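Local atomic coordinates of nitrophorin Cim l NP (Cimex lectularius, PDB entry 2IMQ), a protein that carries nitric oxide on a heme group in bed bug saliva and delivers it to the victim during feeding, causing vasodilation. Residues F165-G170 with K253-L258; T178-A183 with S236-W241; K208-W213 with R244-S249. All coordinates share one frame; numbering follows the deposited sequence.

Interaction 1: residues F165-G170 with K253-L258; sequences FLFWIG and KTIQPL
The Phe165 ring meets the second segment along one rim. Ile255 lies at its edge, near the ring plane, with CG1 3.9 Å from Phe165 CD2, and Thr254 O also lies at the edge, 4.2 Å from Phe165 CE2. Lys253 comes in obliquely, its CB 3.5 Å from Phe165 CE2. The second ring, Phe167, is touched obliquely by the other branch of Ile255, whose CG2 is 4.1 Å from Phe167 CE2.

Ile255 therefore serves both rings. With CG1 anti to its carbonyl carbon (chi1 -61°), it sends the CG1-CD1 arm to Phe165 and the CG2 methyl to Phe167. Lys253 contributes only the start of its chain; a bend at chi2 (-59°) turns the rest away, and its ammonium group bonds to the carbonyl oxygen of Leu282. No hydrogen bond joins the segments; the contact is made mainly by aromatic and aliphatic carbons.

Strands 165-169 and 255-258 belong to the two different sheets of the beta-sandwich, and their axes come no closer than 9.8 Å, at 44° to each other. Phe165 and Phe167 from one strand and Ile255 from the other fill that gap. Phe165 also meets Phe129, and Phe167 meets Phe131, both of strand 127-135 in the same sheet, while Phe278 and Val280 of strand 274-281 extend the packing on the facing sheet.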
loop_
_atom_site.group_PDB
_atom_site.type_symbol
_atom_site.label_atom_id
_atom_site.label_comp_id
_atom_site.label_asym_id
_atom_site.label_seq_id
_atom_site.Cartn_x
_atom_site.Cartn_y
_atom_site.Cartn_z
ATOM N N PHE A 165 4.441 14.313 -4.937
ATOM C CA PHE A 165 4.568 13.213 -3.923
ATOM C C PHE A 165 3.795 11.997 -4.394
ATOM O O PHE A 165 2.590 12.092 -4.667
ATOM C CB PHE A 165 3.992 13.694 -2.587
ATOM C CG PHE A 165 4.552 15.026 -2.119
ATOM C CD1 PHE A 165 3.772 16.145 -2.107
ATOM C CD2 PHE A 165 5.842 15.123 -1.667
ATOM C CE1 PHE A 165 4.313 17.363 -1.645
ATOM C CE2 PHE A 165 6.383 16.297 -1.198
ATOM C CZ PHE A 165 5.605 17.429 -1.215
ATOM N N LEU A 166 4.499 10.875 -4.480
ATOM C CA LEU A 166 3.929 9.645 -4.973
ATOM C C LEU A 166 4.162 8.515 -4.026
ATOM O O LEU A 166 5.258 8.340 -3.490
ATOM C CB LEU A 166 4.489 9.257 -6.322
ATOM C CG LEU A 166 4.261 10.319 -7.416
ATOM C CD1 LEU A 166 5.470 11.056 -7.542
ATOM C CD2 LEU A 166 3.795 9.668 -8.681
ATOM N N PHE A 167 3.121 7.748 -3.824
ATOM C CA PHE A 167 3.156 6.528 -2.978
ATOM C C PHE A 167 2.519 5.375 -3.722
ATOM O O PHE A 167 1.509 5.548 -4.383
ATOM C CB PHE A 167 2.401 6.814 -1.670
ATOM C CG PHE A 167 2.996 7.988 -0.919
ATOM C CD1 PHE A 167 2.523 9.280 -1.113
ATOM C CD2 PHE A 167 4.077 7.810 -0.072
ATOM C CE1 PHE A 167 3.135 10.346 -0.453
ATOM C CE2 PHE A 167 4.688 8.876 0.574
ATOM C CZ PHE A 167 4.201 10.150 0.361
ATOM N N TRP A 168 3.099 4.199 -3.591
ATOM C CA TRP A 168 2.567 3.020 -4.216
ATOM C C TRP A 168 2.554 1.996 -3.097
ATOM O O TRP A 168 3.588 1.660 -2.513
ATOM C CB TRP A 168 3.497 2.553 -5.330
ATOM C CG TRP A 168 2.942 1.535 -6.283
ATOM C CD1 TRP A 168 2.209 0.445 -6.019
ATOM C CD2 TRP A 168 3.068 1.589 -7.684
ATOM N NE1 TRP A 168 1.883 -0.223 -7.175
ATOM C CE2 TRP A 168 2.412 0.471 -8.222
ATOM C CE3 TRP A 168 3.723 2.472 -8.571
ATOM C CZ2 TRP A 168 2.356 0.238 -9.560
ATOM C CZ3 TRP A 168 3.655 2.209 -9.919
ATOM C CH2 TRP A 168 2.978 1.118 -10.386
ATOM N N ILE A 169 1.364 1.514 -2.800
ATOM C CA ILE A 169 1.107 0.667 -1.617
ATOM C C ILE A 169 0.269 -0.534 -1.995
ATOM O O ILE A 169 -0.695 -0.418 -2.744
ATOM C CB ILE A 169 0.416 1.461 -0.490
ATOM C CG1 ILE A 169 -0.870 2.141 -0.967
ATOM C CG2 ILE A 169 1.410 2.470 0.083
ATOM C CD1 ILE A 169 -1.637 2.796 0.229
ATOM N N GLY A 170 0.661 -1.687 -1.476
ATOM C CA GLY A 170 -0.059 -2.912 -1.727
ATOM C C GLY A 170 0.929 -4.044 -1.835
ATOM O O GLY A 170 2.140 -3.894 -1.629
ATOM N N LYS A 253 11.173 16.945 -4.467
ATOM C CA LYS A 253 10.700 17.179 -3.097
ATOM C C LYS A 253 11.203 16.089 -2.166
ATOM O O LYS A 253 11.404 14.928 -2.564
ATOM C CB LYS A 253 9.206 17.205 -3.042
ATOM C CG LYS A 253 8.486 18.175 -3.925
ATOM C CD LYS A 253 8.896 19.589 -3.636
ATOM C CE LYS A 253 7.994 20.552 -4.307
ATOM N NZ LYS A 253 8.580 21.931 -4.201
ATOM N N THR A 254 11.487 16.482 -0.935
ATOM C CA THR A 254 11.928 15.553 0.067
ATOM C C THR A 254 10.750 14.767 0.645
ATOM O O THR A 254 9.767 15.371 1.058
ATOM C CB THR A 254 12.658 16.302 1.190
ATOM O OG1 THR A 254 13.772 16.985 0.632
ATOM C CG2 THR A 254 13.239 15.330 2.246
ATOM N N ILE A 255 10.880 13.432 0.670
ATOM C CA ILE A 255 9.927 12.533 1.337
ATOM C C ILE A 255 10.770 11.732 2.302
ATOM O O ILE A 255 11.674 11.024 1.894
ATOM C CB ILE A 255 9.194 11.603 0.331
ATOM C CG1 ILE A 255 8.389 12.405 -0.676
ATOM C CG2 ILE A 255 8.324 10.593 1.068
ATOM C CD1 ILE A 255 7.860 11.625 -1.889
ATOM N N GLN A 256 10.486 11.895 3.584
ATOM C CA GLN A 256 11.219 11.253 4.627
ATOM C C GLN A 256 10.353 10.218 5.335
ATOM O O GLN A 256 9.423 10.565 6.057
ATOM C CB GLN A 256 11.681 12.297 5.651
ATOM C CG GLN A 256 12.463 11.646 6.777
ATOM C CD GLN A 256 13.639 10.840 6.272
ATOM O OE1 GLN A 256 13.744 9.627 6.555
ATOM N NE2 GLN A 256 14.511 11.481 5.504
ATOM N N PRO A 257 10.659 8.917 5.167
ATOM C CA PRO A 257 9.987 7.951 5.990
ATOM C C PRO A 257 10.343 8.157 7.472
ATOM O O PRO A 257 11.500 8.347 7.833
ATOM C CB PRO A 257 10.530 6.596 5.510
ATOM C CG PRO A 257 11.296 6.892 4.336
ATOM C CD PRO A 257 11.599 8.298 4.218
ATOM N N LEU A 258 9.336 8.101 8.317
ATOM C CA LEU A 258 9.487 8.138 9.761
ATOM C C LEU A 258 9.505 6.782 10.389
ATOM O O LEU A 258 10.260 6.536 11.336
ATOM C CB LEU A 258 8.346 8.985 10.376
ATOM C CG LEU A 258 8.150 10.350 9.718
ATOM C CD1 LEU A 258 6.927 11.067 10.217
ATOM C CD2 LEU A 258 9.429 11.198 9.865
#

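Interaction 2: residues T178-A183 with S236-W241; sequences TNATHA and SATPSW
Thr238 inserts its branched side chain beside the start of helix 180-188 and uses both branches there. With OG1 anti to the carbonyl carbon (chi1 -63°), the hydroxyl is directed to the backbone of Thr178 while the CG2 methyl, anti to the backbone N, is sent to the helix. OG1 donates to Thr178 O at 2.9 Å, slightly tilted from the carbonyl plane, with a C=O...O angle of 152°. The same hydroxyl comes within 3.4 Å of Ala180 N, but the angle there is too poor for a hydrogen bond. The methyl CG2 lies 3.6 Å from Ala183 CB, in the first turn of the helix, and Pro239 adds its CD 3.9 Å from that same Ala183 CB.

Each segment also has a polar side chain that folds back on its own backbone. Asn179 occupies the N-cap position, and its chi1 of 65° swings the amide over the helix start, where OD1 accepts from His182 N at 2.9 Å. Ser240 OG donates to Thr238 O from above the carbonyl plane and also accepts from Val176 N, tying the loop carrying Thr238 to the chain just ahead of Thr178.

Helix 192-196 covers the apolar side: its Leu195 touches both Ala183 and Trp241. The contact thus joins one directed hydrogen bond to a small apolar cluster of two methyls and the proline ring (Thr238 CG2, Ala183 CB and Pro239 CD). The hydroxyl satisfies a carbonyl lying just before the helix, the N-cap asparagine satisfies an amide of the first turn, and with alanine at 180 and 183 the Thr238-Pro239 loop lies close against the helix start.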
loop_
_atom_site.group_PDB
_atom_site.type_symbol
_atom_site.label_atom_id
_atom_site.label_comp_id
_atom_site.label_asym_id
_atom_site.label_seq_id
_atom_site.Cartn_x
_atom_site.Cartn_y
_atom_site.Cartn_z
ATOM N N THR A 178 14.306 -17.589 -2.632
ATOM C CA THR A 178 15.165 -18.635 -2.114
ATOM C C THR A 178 14.272 -19.694 -1.526
ATOM O O THR A 178 13.047 -19.583 -1.494
ATOM C CB THR A 178 16.160 -18.079 -1.090
ATOM O OG1 THR A 178 17.147 -19.061 -0.765
ATOM C CG2 THR A 178 15.529 -17.627 0.204
ATOM N N ASN A 179 14.868 -20.772 -1.035
ATOM C CA ASN A 179 14.069 -21.822 -0.461
ATOM C C ASN A 179 13.636 -21.476 0.955
ATOM O O ASN A 179 14.201 -20.605 1.612
ATOM C CB ASN A 179 14.822 -23.162 -0.522
ATOM C CG ASN A 179 16.052 -23.125 0.332
ATOM O OD1 ASN A 179 15.948 -23.246 1.554
ATOM N ND2 ASN A 179 17.198 -22.994 -0.284
ATOM N N ALA A 180 12.618 -22.174 1.407
ATOM C CA ALA A 180 12.007 -21.892 2.688
ATOM C C ALA A 180 12.949 -22.154 3.844
ATOM O O ALA A 180 12.894 -21.498 4.868
ATOM C CB ALA A 180 10.733 -22.628 2.885
ATOM N N THR A 181 13.778 -23.167 3.730
ATOM C CA THR A 181 14.684 -23.513 4.859
ATOM C C THR A 181 15.672 -22.393 5.110
ATOM O O THR A 181 15.828 -21.927 6.252
ATOM C CB THR A 181 15.526 -24.741 4.536
ATOM O OG1 THR A 181 14.740 -25.698 3.831
ATOM C CG2 THR A 181 15.999 -25.406 5.843
ATOM N N HIS A 182 16.286 -21.890 4.053
ATOM C CA HIS A 182 17.240 -20.818 4.180
ATOM C C HIS A 182 16.563 -19.547 4.660
ATOM O O HIS A 182 17.063 -18.850 5.520
ATOM C CB HIS A 182 17.966 -20.637 2.875
ATOM C CG HIS A 182 19.069 -19.651 2.925
ATOM N ND1 HIS A 182 20.123 -19.752 3.814
ATOM C CD2 HIS A 182 19.307 -18.555 2.184
ATOM C CE1 HIS A 182 20.957 -18.744 3.603
ATOM N NE2 HIS A 182 20.471 -17.986 2.631
ATOM N N ALA A 183 15.421 -19.221 4.066
ATOM C CA ALA A 183 14.701 -18.040 4.465
ATOM C C ALA A 183 14.328 -18.081 5.951
ATOM O O ALA A 183 14.541 -17.098 6.682
ATOM C CB ALA A 183 13.413 -17.916 3.623
ATOM N N SER A 236 4.912 -23.743 3.729
ATOM C CA SER A 236 4.485 -24.041 2.357
ATOM C C SER A 236 4.843 -22.957 1.335
ATOM O O SER A 236 4.922 -23.212 0.148
ATOM C CB SER A 236 2.981 -24.300 2.254
ATOM O OG SER A 236 2.198 -23.170 2.556
ATOM N N ALA A 237 5.103 -21.746 1.808
ATOM C CA ALA A 237 5.676 -20.668 0.999
ATOM C C ALA A 237 6.932 -20.146 1.675
ATOM O O ALA A 237 7.040 -20.046 2.889
ATOM C CB ALA A 237 4.653 -19.545 0.863
ATOM N N THR A 238 7.870 -19.745 0.853
ATOM C CA THR A 238 9.032 -19.027 1.386
ATOM C C THR A 238 8.575 -17.733 2.002
ATOM O O THR A 238 7.907 -16.914 1.362
ATOM C CB THR A 238 10.044 -18.736 0.275
ATOM O OG1 THR A 238 10.497 -20.009 -0.219
ATOM C CG2 THR A 238 11.232 -17.962 0.779
ATOM N N PRO A 239 8.897 -17.484 3.260
ATOM C CA PRO A 239 8.567 -16.220 3.892
ATOM C C PRO A 239 8.998 -15.044 3.033
ATOM O O PRO A 239 10.125 -14.969 2.554
ATOM C CB PRO A 239 9.375 -16.270 5.223
ATOM C CG PRO A 239 9.429 -17.731 5.572
ATOM C CD PRO A 239 9.572 -18.401 4.194
ATOM N N SER A 240 8.079 -14.089 2.874
ATOM C CA SER A 240 8.265 -12.960 1.983
ATOM C C SER A 240 7.636 -11.700 2.533
ATOM O O SER A 240 6.750 -11.773 3.389
ATOM C CB SER A 240 7.633 -13.246 0.598
ATOM O OG SER A 240 8.263 -14.295 -0.054
ATOM N N TRP A 241 8.073 -10.577 1.961
ATOM C CA TRP A 241 7.488 -9.270 2.198
ATOM C C TRP A 241 6.487 -9.001 1.093
ATOM O O TRP A 241 6.864 -8.713 -0.051
ATOM C CB TRP A 241 8.570 -8.233 2.261
ATOM C CG TRP A 241 9.384 -8.343 3.524
ATOM C CD1 TRP A 241 9.082 -7.844 4.743
ATOM C CD2 TRP A 241 10.673 -8.959 3.650
ATOM N NE1 TRP A 241 10.083 -8.159 5.627
ATOM C CE2 TRP A 241 11.081 -8.816 4.971
ATOM C CE3 TRP A 241 11.502 -9.660 2.770
ATOM C CZ2 TRP A 241 12.290 -9.283 5.420
ATOM C CZ3 TRP A 241 12.714 -10.135 3.229
ATOM C CH2 TRP A 241 13.075 -9.945 4.556
#

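Interaction 3: residues K208-W213 with R244-S249; sequences KLFDGW and RALYKS
Lys248 reaches Asp211 because CG stands anti to its backbone N (chi1 -166°) and the chain beyond is fully extended, passing over the indole of Trp213. Trp213 turns its ring beneath this chain with CG anti to the carbonyl carbon (chi1 -70°). Lys248 CD sits 3.8 Å from the centroid of the five-membered ring and only 6° off its normal, a CH-pi contact. At the end of the chain, Lys248 NZ donates to Asp211 O at 2.7 Å, and it is also bonded to Ser157 OG.

Leu246, two residues back on the strand, packs its CB 3.8 Å from Trp213 CE3 and its CD1 3.5 Å from Phe210 CD2, crossing both side chains at about a right angle. A water donates to Gly212 O and Tyr247 O, bridging the two backbones where they do not bond directly. Trp213 NE1 is held by Asp155, which helps to fix the indole.

The loop makes a type II beta turn from Phe210 to Trp213, with Gly212 at positive phi and Trp213 N bonded to Phe210 O. The arrangement is a turn packed against the outermost strand of one sheet of the DNase I-like beta-sandwich.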
loop_
_atom_site.group_PDB
_atom_site.type_symbol
_atom_site.label_atom_id
_atom_site.label_comp_id
_atom_site.label_asym_id
_atom_site.label_seq_id
_atom_site.Cartn_x
_atom_site.Cartn_y
_atom_site.Cartn_z
ATOM N N LYS A 208 13.601 -2.410 -15.089
ATOM C CA LYS A 208 12.995 -1.103 -15.293
ATOM C C LYS A 208 11.539 -0.969 -14.857
ATOM O O LYS A 208 10.754 -0.134 -15.329
ATOM C CB LYS A 208 13.248 -0.580 -16.750
ATOM C CG LYS A 208 14.715 -0.626 -17.144
ATOM C CD LYS A 208 15.561 0.102 -16.139
ATOM C CE LYS A 208 16.954 0.380 -16.580
ATOM N NZ LYS A 208 17.697 1.079 -15.490
ATOM N N LEU A 209 11.205 -1.755 -13.857
ATOM C CA LEU A 209 9.915 -1.611 -13.194
ATOM C C LEU A 209 10.224 -0.895 -11.867
ATOM O O LEU A 209 11.309 -1.002 -11.268
ATOM C CB LEU A 209 9.315 -2.996 -13.019
ATOM C CG LEU A 209 9.265 -3.944 -14.261
ATOM C CD1 LEU A 209 8.586 -5.263 -13.918
ATOM C CD2 LEU A 209 8.586 -3.356 -15.463
ATOM N N PHE A 210 9.292 -0.080 -11.439
ATOM C CA PHE A 210 9.440 0.647 -10.181
ATOM C C PHE A 210 10.709 1.508 -10.219
ATOM O O PHE A 210 11.334 1.724 -9.164
ATOM C CB PHE A 210 9.389 -0.279 -8.948
ATOM C CG PHE A 210 8.133 -1.082 -8.832
ATOM C CD1 PHE A 210 8.138 -2.459 -9.071
ATOM C CD2 PHE A 210 6.953 -0.489 -8.483
ATOM C CE1 PHE A 210 6.954 -3.155 -8.965
ATOM C CE2 PHE A 210 5.810 -1.219 -8.376
ATOM C CZ PHE A 210 5.811 -2.521 -8.633
ATOM N N ASP A 211 11.055 2.010 -11.438
ATOM C CA ASP A 211 12.245 2.802 -11.696
ATOM C C ASP A 211 12.274 3.992 -10.777
ATOM O O ASP A 211 11.374 4.801 -10.863
ATOM C CB ASP A 211 12.315 3.295 -13.167
ATOM C CG ASP A 211 13.679 3.743 -13.553
ATOM O OD1 ASP A 211 14.046 3.619 -14.729
ATOM O OD2 ASP A 211 14.500 4.209 -12.728
ATOM N N GLY A 212 13.297 4.139 -9.896
ATOM C CA GLY A 212 13.409 5.349 -9.090
ATOM C C GLY A 212 12.546 5.432 -7.849
ATOM O O GLY A 212 12.564 6.448 -7.166
ATOM N N TRP A 213 11.779 4.383 -7.590
ATOM C CA TRP A 213 10.937 4.311 -6.416
ATOM C C TRP A 213 11.753 3.762 -5.276
ATOM O O TRP A 213 12.606 2.879 -5.459
ATOM C CB TRP A 213 9.739 3.456 -6.682
ATOM C CG TRP A 213 8.703 4.012 -7.625
ATOM C CD1 TRP A 213 8.734 3.980 -8.986
ATOM C CD2 TRP A 213 7.491 4.657 -7.259
ATOM N NE1 TRP A 213 7.630 4.608 -9.494
ATOM C CE2 TRP A 213 6.838 5.019 -8.441
ATOM C CE3 TRP A 213 6.881 4.944 -6.034
ATOM C CZ2 TRP A 213 5.593 5.615 -8.447
ATOM C CZ3 TRP A 213 5.682 5.583 -6.015
ATOM C CH2 TRP A 213 5.007 5.899 -7.211
ATOM N N ARG A 244 3.944 -3.731 0.598
ATOM C CA ARG A 244 5.052 -2.841 0.520
ATOM C C ARG A 244 4.541 -1.437 0.379
ATOM O O ARG A 244 3.444 -1.191 -0.107
ATOM C CB ARG A 244 5.975 -3.156 -0.697
ATOM C CG ARG A 244 6.283 -4.626 -0.890
ATOM C CD ARG A 244 7.167 -5.263 0.172
ATOM N NE ARG A 244 8.567 -4.998 -0.028
ATOM C CZ ARG A 244 9.393 -5.778 -0.702
ATOM N NH1 ARG A 244 8.976 -6.928 -1.237
ATOM N NH2 ARG A 244 10.656 -5.386 -0.872
ATOM N N ALA A 245 5.390 -0.496 0.776
ATOM C CA ALA A 245 5.183 0.938 0.489
ATOM C C ALA A 245 6.389 1.493 -0.195
ATOM O O ALA A 245 7.509 1.379 0.316
ATOM C CB ALA A 245 4.940 1.714 1.797
ATOM N N LEU A 246 6.165 2.084 -1.352
ATOM C CA LEU A 246 7.213 2.719 -2.132
ATOM C C LEU A 246 6.845 4.189 -2.261
ATOM O O LEU A 246 5.679 4.580 -2.297
ATOM C CB LEU A 246 7.295 2.139 -3.542
ATOM C CG LEU A 246 7.484 0.669 -3.634
ATOM C CD1 LEU A 246 7.523 0.265 -5.108
ATOM C CD2 LEU A 246 8.710 0.188 -2.861
ATOM N N TYR A 247 7.873 5.025 -2.350
ATOM C CA TYR A 247 7.674 6.465 -2.510
ATOM C C TYR A 247 8.624 7.065 -3.501
ATOM O O TYR A 247 9.693 6.533 -3.736
ATOM C CB TYR A 247 7.848 7.190 -1.170
ATOM C CG TYR A 247 9.208 7.162 -0.548
ATOM C CD1 TYR A 247 10.129 8.223 -0.740
ATOM C CD2 TYR A 247 9.629 6.125 0.226
ATOM C CE1 TYR A 247 11.405 8.209 -0.151
ATOM C CE2 TYR A 247 10.879 6.134 0.835
ATOM C CZ TYR A 247 11.765 7.146 0.641
ATOM O OH TYR A 247 13.011 7.074 1.278
ATOM N N LYS A 248 8.204 8.203 -4.049
ATOM C CA LYS A 248 9.016 8.929 -5.014
ATOM C C LYS A 248 8.461 10.327 -5.085
ATOM O O LYS A 248 7.286 10.553 -4.858
ATOM C CB LYS A 248 8.867 8.285 -6.421
ATOM C CG LYS A 248 9.844 8.658 -7.498
ATOM C CD LYS A 248 9.598 7.769 -8.729
ATOM C CE LYS A 248 10.546 8.189 -9.822
ATOM N NZ LYS A 248 10.448 7.383 -10.996
ATOM N N SER A 249 9.302 11.236 -5.571
ATOM C CA SER A 249 8.887 12.578 -6.009
ATOM C C SER A 249 9.269 12.761 -7.442
ATOM O O SER A 249 10.345 12.395 -7.834
ATOM C CB SER A 249 9.579 13.667 -5.212
ATOM O OG SER A 249 9.238 14.999 -5.683
HETATM O O HOH W 1 12.194 7.404 -4.639
#

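In the fold
Interactions 1 and 3 are neighbours, with centres 9 Å apart, and share a sheet: strands 165-169 and 243-248 pair antiparallel, with Leu166 N 2.8 Å from Lys248 O and Trp168 O 2.9 Å from Leu246 N. Interaction 1 packs this sheet against the other half of the sandwich, whereas interaction 3 brings a loop against its outermost strand; Tyr247 touches both Phe167 and Ile255. Interaction 2 lies apart, about 28 Å from interaction 1 and 24 Å from interaction 3 between centres, although its segment 236-241 leads almost directly into strand 243-248. All three lie away from the heme pocket and its iron ligand Cys60.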